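Local coordinates for protein fusolin (Unidentified entomopoxvirus, PDB 4YN2) that forms the crystalline spindles of an insect poxvirus that enhance virulence, and has a lytic polysaccharide monooxygenase-like domain that probably acts on chitin, at residues D53-S56 with A57-E61; K275-Y278 with E279-F283. All coordinates share one frame; numbering follows the deposited sequence.

Interaction 1. Residues D53-S56 with A57-E61; sequences DAIS and AAQYE
I55 holds its CG2 branch anti to the backbone N, with CG1 beside that N (chi1 -63°), while Q59, one turn on, has CG anti to its carbonyl carbon (chi1 -74°) and an extended chain beyond. The two side chains therefore run side by side in the same direction, and the CG2 methyl of I55 rests against the Q59 amide, 3.5 Å from both CD and NE2. The backbone is bonded in the i to i+4 pattern: Q59 N donates to I55 O at 2.9 Å, and the same oxygen lies 3.2 Å from Q59 CG. A57 N to D53 O (2.9 Å), A58 N to A54 O (3.1 Å) and Y60 N to S56 O (3.0 Å) bring the count to four successive bonds across the two segments. The S56 hydroxyl turns back along the helix to bond T52 O. Where the helix meets its neighbours, A57 packs on V44 and I55 on Y41, both of helix 31-48, and Q59 touches W20 from a loop. The small A54, A57 and A58 side chains are all buried. This is the regular interior of an alpha-helix, 51-63, packed on helix 31-48 within the lytic polysaccharide monooxygenase-family region of fusolin.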
loop_
_atom_site.group_PDB
_atom_site.type_symbol
_atom_site.label_atom_id
_atom_site.label_comp_id
_atom_site.label_asym_id
_atom_site.label_seq_id
_atom_site.Cartn_x
_atom_site.Cartn_y
_atom_site.Cartn_z
ATOM N N ASP A 53 -27.151 -7.274 4.976
ATOM C CA ASP A 53 -26.054 -7.101 5.930
ATOM C C ASP A 53 -24.705 -7.270 5.237
ATOM O O ASP A 53 -23.777 -6.522 5.533
ATOM C CB ASP A 53 -26.161 -8.106 7.085
ATOM C CG ASP A 53 -27.385 -7.928 7.968
ATOM O OD1 ASP A 53 -28.014 -6.846 7.907
ATOM O OD2 ASP A 53 -27.700 -8.859 8.735
ATOM N N ALA A 54 -24.604 -8.244 4.314
ATOM C CA ALA A 54 -23.384 -8.498 3.549
ATOM C C ALA A 54 -23.017 -7.280 2.701
ATOM O O ALA A 54 -21.876 -6.832 2.755
ATOM C CB ALA A 54 -23.562 -9.726 2.663
ATOM N N ILE A 55 -24.011 -6.694 2.002
ATOM C CA ILE A 55 -23.816 -5.486 1.191
ATOM C C ILE A 55 -23.389 -4.317 2.077
ATOM O O ILE A 55 -22.432 -3.630 1.752
ATOM C CB ILE A 55 -25.098 -5.093 0.402
ATOM C CG1 ILE A 55 -25.502 -6.165 -0.619
ATOM C CG2 ILE A 55 -24.905 -3.734 -0.290
ATOM C CD1 ILE A 55 -27.027 -6.047 -1.079
ATOM N N SER A 56 -24.118 -4.078 3.175
ATOM C CA SER A 56 -23.835 -2.955 4.062
ATOM C C SER A 56 -22.448 -3.055 4.705
ATOM O O SER A 56 -21.776 -2.034 4.829
ATOM C CB SER A 56 -24.892 -2.852 5.154
ATOM O OG SER A 56 -26.160 -2.569 4.583
ATOM N N ALA A 57 -22.041 -4.263 5.139
ATOM C CA ALA A 57 -20.720 -4.464 5.745
ATOM C C ALA A 57 -19.600 -4.207 4.736
ATOM O O ALA A 57 -18.632 -3.523 5.063
ATOM C CB ALA A 57 -20.600 -5.865 6.294
ATOM N N ALA A 58 -19.747 -4.729 3.522
ATOM C CA ALA A 58 -18.768 -4.569 2.441
ATOM C C ALA A 58 -18.680 -3.103 1.982
ATOM O O ALA A 58 -17.583 -2.589 1.771
ATOM C CB ALA A 58 -19.141 -5.471 1.276
ATOM N N GLN A 59 -19.825 -2.418 1.871
ATOM C CA GLN A 59 -19.839 -1.003 1.495
ATOM C C GLN A 59 -19.208 -0.125 2.575
ATOM O O GLN A 59 -18.456 0.797 2.255
ATOM C CB GLN A 59 -21.266 -0.531 1.233
ATOM C CG GLN A 59 -21.836 -1.028 -0.079
ATOM C CD GLN A 59 -23.281 -0.619 -0.238
ATOM O OE1 GLN A 59 -23.962 -0.216 0.709
ATOM N NE2 GLN A 59 -23.765 -0.652 -1.452
ATOM N N TYR A 60 -19.500 -0.425 3.850
ATOM C CA TYR A 60 -18.985 0.312 5.005
ATOM C C TYR A 60 -17.460 0.324 4.999
ATOM O O TYR A 60 -16.852 1.337 5.324
ATOM C CB TYR A 60 -19.534 -0.322 6.297
ATOM C CG TYR A 60 -19.087 0.329 7.579
ATOM C CD1 TYR A 60 -17.900 -0.047 8.196
ATOM C CD2 TYR A 60 -19.879 1.277 8.215
ATOM C CE1 TYR A 60 -17.498 0.527 9.391
ATOM C CE2 TYR A 60 -19.504 1.833 9.432
ATOM C CZ TYR A 60 -18.324 1.436 10.033
ATOM O OH TYR A 60 -17.927 2.038 11.201
ATOM N N GLU A 61 -16.844 -0.808 4.606
ATOM C CA GLU A 61 -15.396 -0.948 4.538
ATOM C C GLU A 61 -14.771 0.139 3.656
ATOM O O GLU A 61 -13.739 0.707 4.029
ATOM C CB GLU A 61 -15.053 -2.357 4.017
ATOM C CG GLU A 61 -13.607 -2.595 3.662
ATOM C CD GLU A 61 -13.355 -4.052 3.353
ATOM O OE1 GLU A 61 -13.976 -4.589 2.407
ATOM O OE2 GLU A 61 -12.554 -4.670 4.081
#

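Interaction 2. Residues K275-Y278 with E279-F283; sequences KYMY and ESLRF
The Y276 ring meets two residues of the next turn, both obliquely: OE1 of E279 approaches CD2 of Y276 at 3.8 Å, and CB of S280 lies 4.1 Å from CE1 of Y276. Ring and carboxylate planes stand 67° apart, and the two side chains cross at about a right angle. Further along, the R282 guanidinium has CE2 of F283 over one face, offset toward the rim, 3.5 Å above the plane, while the E279 carbonyl meets its edge in plane.

At that edge NH1 of R282 donates to O of E279 at 2.9 Å, in the guanidinium plane but well above the plane of the carbonyl. The backbone N of R282 reaches the same oxygen from the opposite face of the carbonyl. Two donors from one residue thus grip E279 O, and the side-chain bond should restrain the rotation of the guanidinium.

On another side of the helix M277 and L281 run alongside each other, CG of M277 3.7 Å from CD1 of L281. M277 sets CG anti to its backbone N (chi1 176°), which places that carbon beside the leucine methyl. The backbone bonds follow the last turn: E279 N to K275 O is weak, S280 N to Y276 O is 2.8 Å, and L281 N to M277 O is 2.9 Å. L281 is the first residue to leave helical torsions, and 282-283 continue as 3-10.

Beyond the segments, Y278 O accepts from NH1 of R285, a further arginine bond to a carbonyl near this helix end. Helix 271-280, the last of the chain, comes well after the last strand, 220-231, across a long, partly unmodelled segment; the centre of this largely exposed contact lies about 34 Å from the centre of the chain.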
loop_
_atom_site.group_PDB
_atom_site.type_symbol
_atom_site.label_atom_id
_atom_site.label_comp_id
_atom_site.label_asym_id
_atom_site.label_seq_id
_atom_site.Cartn_x
_atom_site.Cartn_y
_atom_site.Cartn_z
ATOM N N LYS A 275 9.025 -22.867 -24.595
ATOM C CA LYS A 275 8.602 -24.268 -24.563
ATOM C C LYS A 275 9.536 -25.089 -23.674
ATOM O O LYS A 275 9.074 -25.959 -22.935
ATOM C CB LYS A 275 8.562 -24.872 -25.976
ATOM C CG LYS A 275 7.376 -24.390 -26.796
ATOM C CD LYS A 275 7.373 -25.015 -28.184
ATOM C CE LYS A 275 6.271 -24.482 -29.076
ATOM N NZ LYS A 275 4.918 -24.915 -28.630
ATOM N N TYR A 276 10.843 -24.798 -23.726
ATOM C CA TYR A 276 11.800 -25.520 -22.894
ATOM C C TYR A 276 11.525 -25.250 -21.412
ATOM O O TYR A 276 11.562 -26.181 -20.615
ATOM C CB TYR A 276 13.247 -25.164 -23.240
ATOM C CG TYR A 276 14.203 -26.135 -22.587
ATOM C CD1 TYR A 276 14.618 -25.950 -21.273
ATOM C CD2 TYR A 276 14.522 -27.338 -23.199
ATOM C CE1 TYR A 276 15.377 -26.910 -20.608
ATOM C CE2 TYR A 276 15.325 -28.282 -22.566
ATOM C CZ TYR A 276 15.738 -28.072 -21.263
ATOM O OH TYR A 276 16.509 -29.014 -20.636
ATOM N N MET A 277 11.239 -23.998 -21.054
ATOM C CA MET A 277 10.957 -23.630 -19.676
ATOM C C MET A 277 9.827 -24.455 -19.092
ATOM O O MET A 277 9.956 -24.919 -17.969
ATOM C CB MET A 277 10.613 -22.148 -19.577
ATOM C CG MET A 277 10.225 -21.708 -18.185
ATOM S SD MET A 277 9.933 -19.944 -18.065
ATOM C CE MET A 277 11.444 -19.298 -18.653
ATOM N N TYR A 278 8.728 -24.639 -19.834
ATOM C CA TYR A 278 7.599 -25.408 -19.323
ATOM C C TYR A 278 7.983 -26.873 -19.144
ATOM O O TYR A 278 7.508 -27.481 -18.194
ATOM C CB TYR A 278 6.341 -25.218 -20.191
ATOM C CG TYR A 278 5.729 -23.857 -19.924
ATOM C CD1 TYR A 278 5.167 -23.559 -18.685
ATOM C CD2 TYR A 278 5.854 -22.824 -20.843
ATOM C CE1 TYR A 278 4.704 -22.279 -18.388
ATOM C CE2 TYR A 278 5.381 -21.542 -20.563
ATOM C CZ TYR A 278 4.803 -21.274 -19.331
ATOM O OH TYR A 278 4.300 -20.028 -19.028
ATOM N N GLU A 279 8.915 -27.411 -19.955
ATOM C CA GLU A 279 9.421 -28.770 -19.747
ATOM C C GLU A 279 10.327 -28.812 -18.510
ATOM O O GLU A 279 10.267 -29.776 -17.749
ATOM C CB GLU A 279 10.191 -29.268 -20.969
ATOM C CG GLU A 279 9.325 -29.425 -22.209
ATOM C CD GLU A 279 10.102 -29.581 -23.500
ATOM O OE1 GLU A 279 11.340 -29.412 -23.476
ATOM O OE2 GLU A 279 9.467 -29.848 -24.544
ATOM N N SER A 280 11.154 -27.767 -18.289
ATOM C CA SER A 280 12.044 -27.705 -17.119
ATOM C C SER A 280 11.262 -27.555 -15.805
ATOM O O SER A 280 11.768 -27.938 -14.745
ATOM C CB SER A 280 13.026 -26.547 -17.249
ATOM O OG SER A 280 13.784 -26.417 -16.059
ATOM N N LEU A 281 10.045 -26.981 -15.879
ATOM C CA LEU A 281 9.156 -26.787 -14.734
ATOM C C LEU A 281 8.159 -27.938 -14.566
ATOM O O LEU A 281 7.286 -27.833 -13.707
ATOM C CB LEU A 281 8.384 -25.470 -14.889
ATOM C CG LEU A 281 9.208 -24.234 -14.607
ATOM C CD1 LEU A 281 8.564 -23.011 -15.205
ATOM C CD2 LEU A 281 9.394 -24.032 -13.118
ATOM N N ARG A 282 8.300 -29.045 -15.317
ATOM C CA ARG A 282 7.365 -30.168 -15.233
ATOM C C ARG A 282 7.223 -30.739 -13.806
ATOM O O ARG A 282 6.116 -31.115 -13.435
ATOM C CB ARG A 282 7.743 -31.275 -16.209
ATOM C CG ARG A 282 9.012 -32.049 -15.890
ATOM C CD ARG A 282 9.352 -32.924 -17.076
ATOM N NE ARG A 282 10.559 -33.709 -16.847
ATOM C CZ ARG A 282 11.805 -33.261 -16.977
ATOM N NH1 ARG A 282 12.036 -32.001 -17.339
ATOM N NH2 ARG A 282 12.829 -34.067 -16.742
ATOM N N PHE A 283 8.302 -30.733 -12.991
ATOM C CA PHE A 283 8.231 -31.216 -11.606
ATOM C C PHE A 283 7.482 -30.222 -10.691
ATOM O O PHE A 283 7.135 -30.584 -9.565
ATOM C CB PHE A 283 9.632 -31.496 -11.043
ATOM C CG PHE A 283 10.405 -32.538 -11.817
ATOM C CD1 PHE A 283 10.057 -33.880 -11.744
ATOM C CD2 PHE A 283 11.466 -32.176 -12.633
ATOM C CE1 PHE A 283 10.758 -34.842 -12.474
ATOM C CE2 PHE A 283 12.168 -33.139 -13.360
ATOM C CZ PHE A 283 11.806 -34.464 -13.281
#

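Interactions 1 and 2 are separate helical contacts, their centres about 44 Å apart and their nearest atoms about 32 Å apart, so they do not meet. Interaction 1 comes first along the chain and belongs to a partly buried helix packed on helix 31-48; interaction 2 lies on the terminal helix and is exposed at the surface, where many of its residues touch crystal neighbours, in keeping with a protein that crystallises in vivo. The zinc ion, bound by H1 and H142, is nearer to interaction 1: the side chain of Y60 is about 13 Å from it, too far to be a ligand.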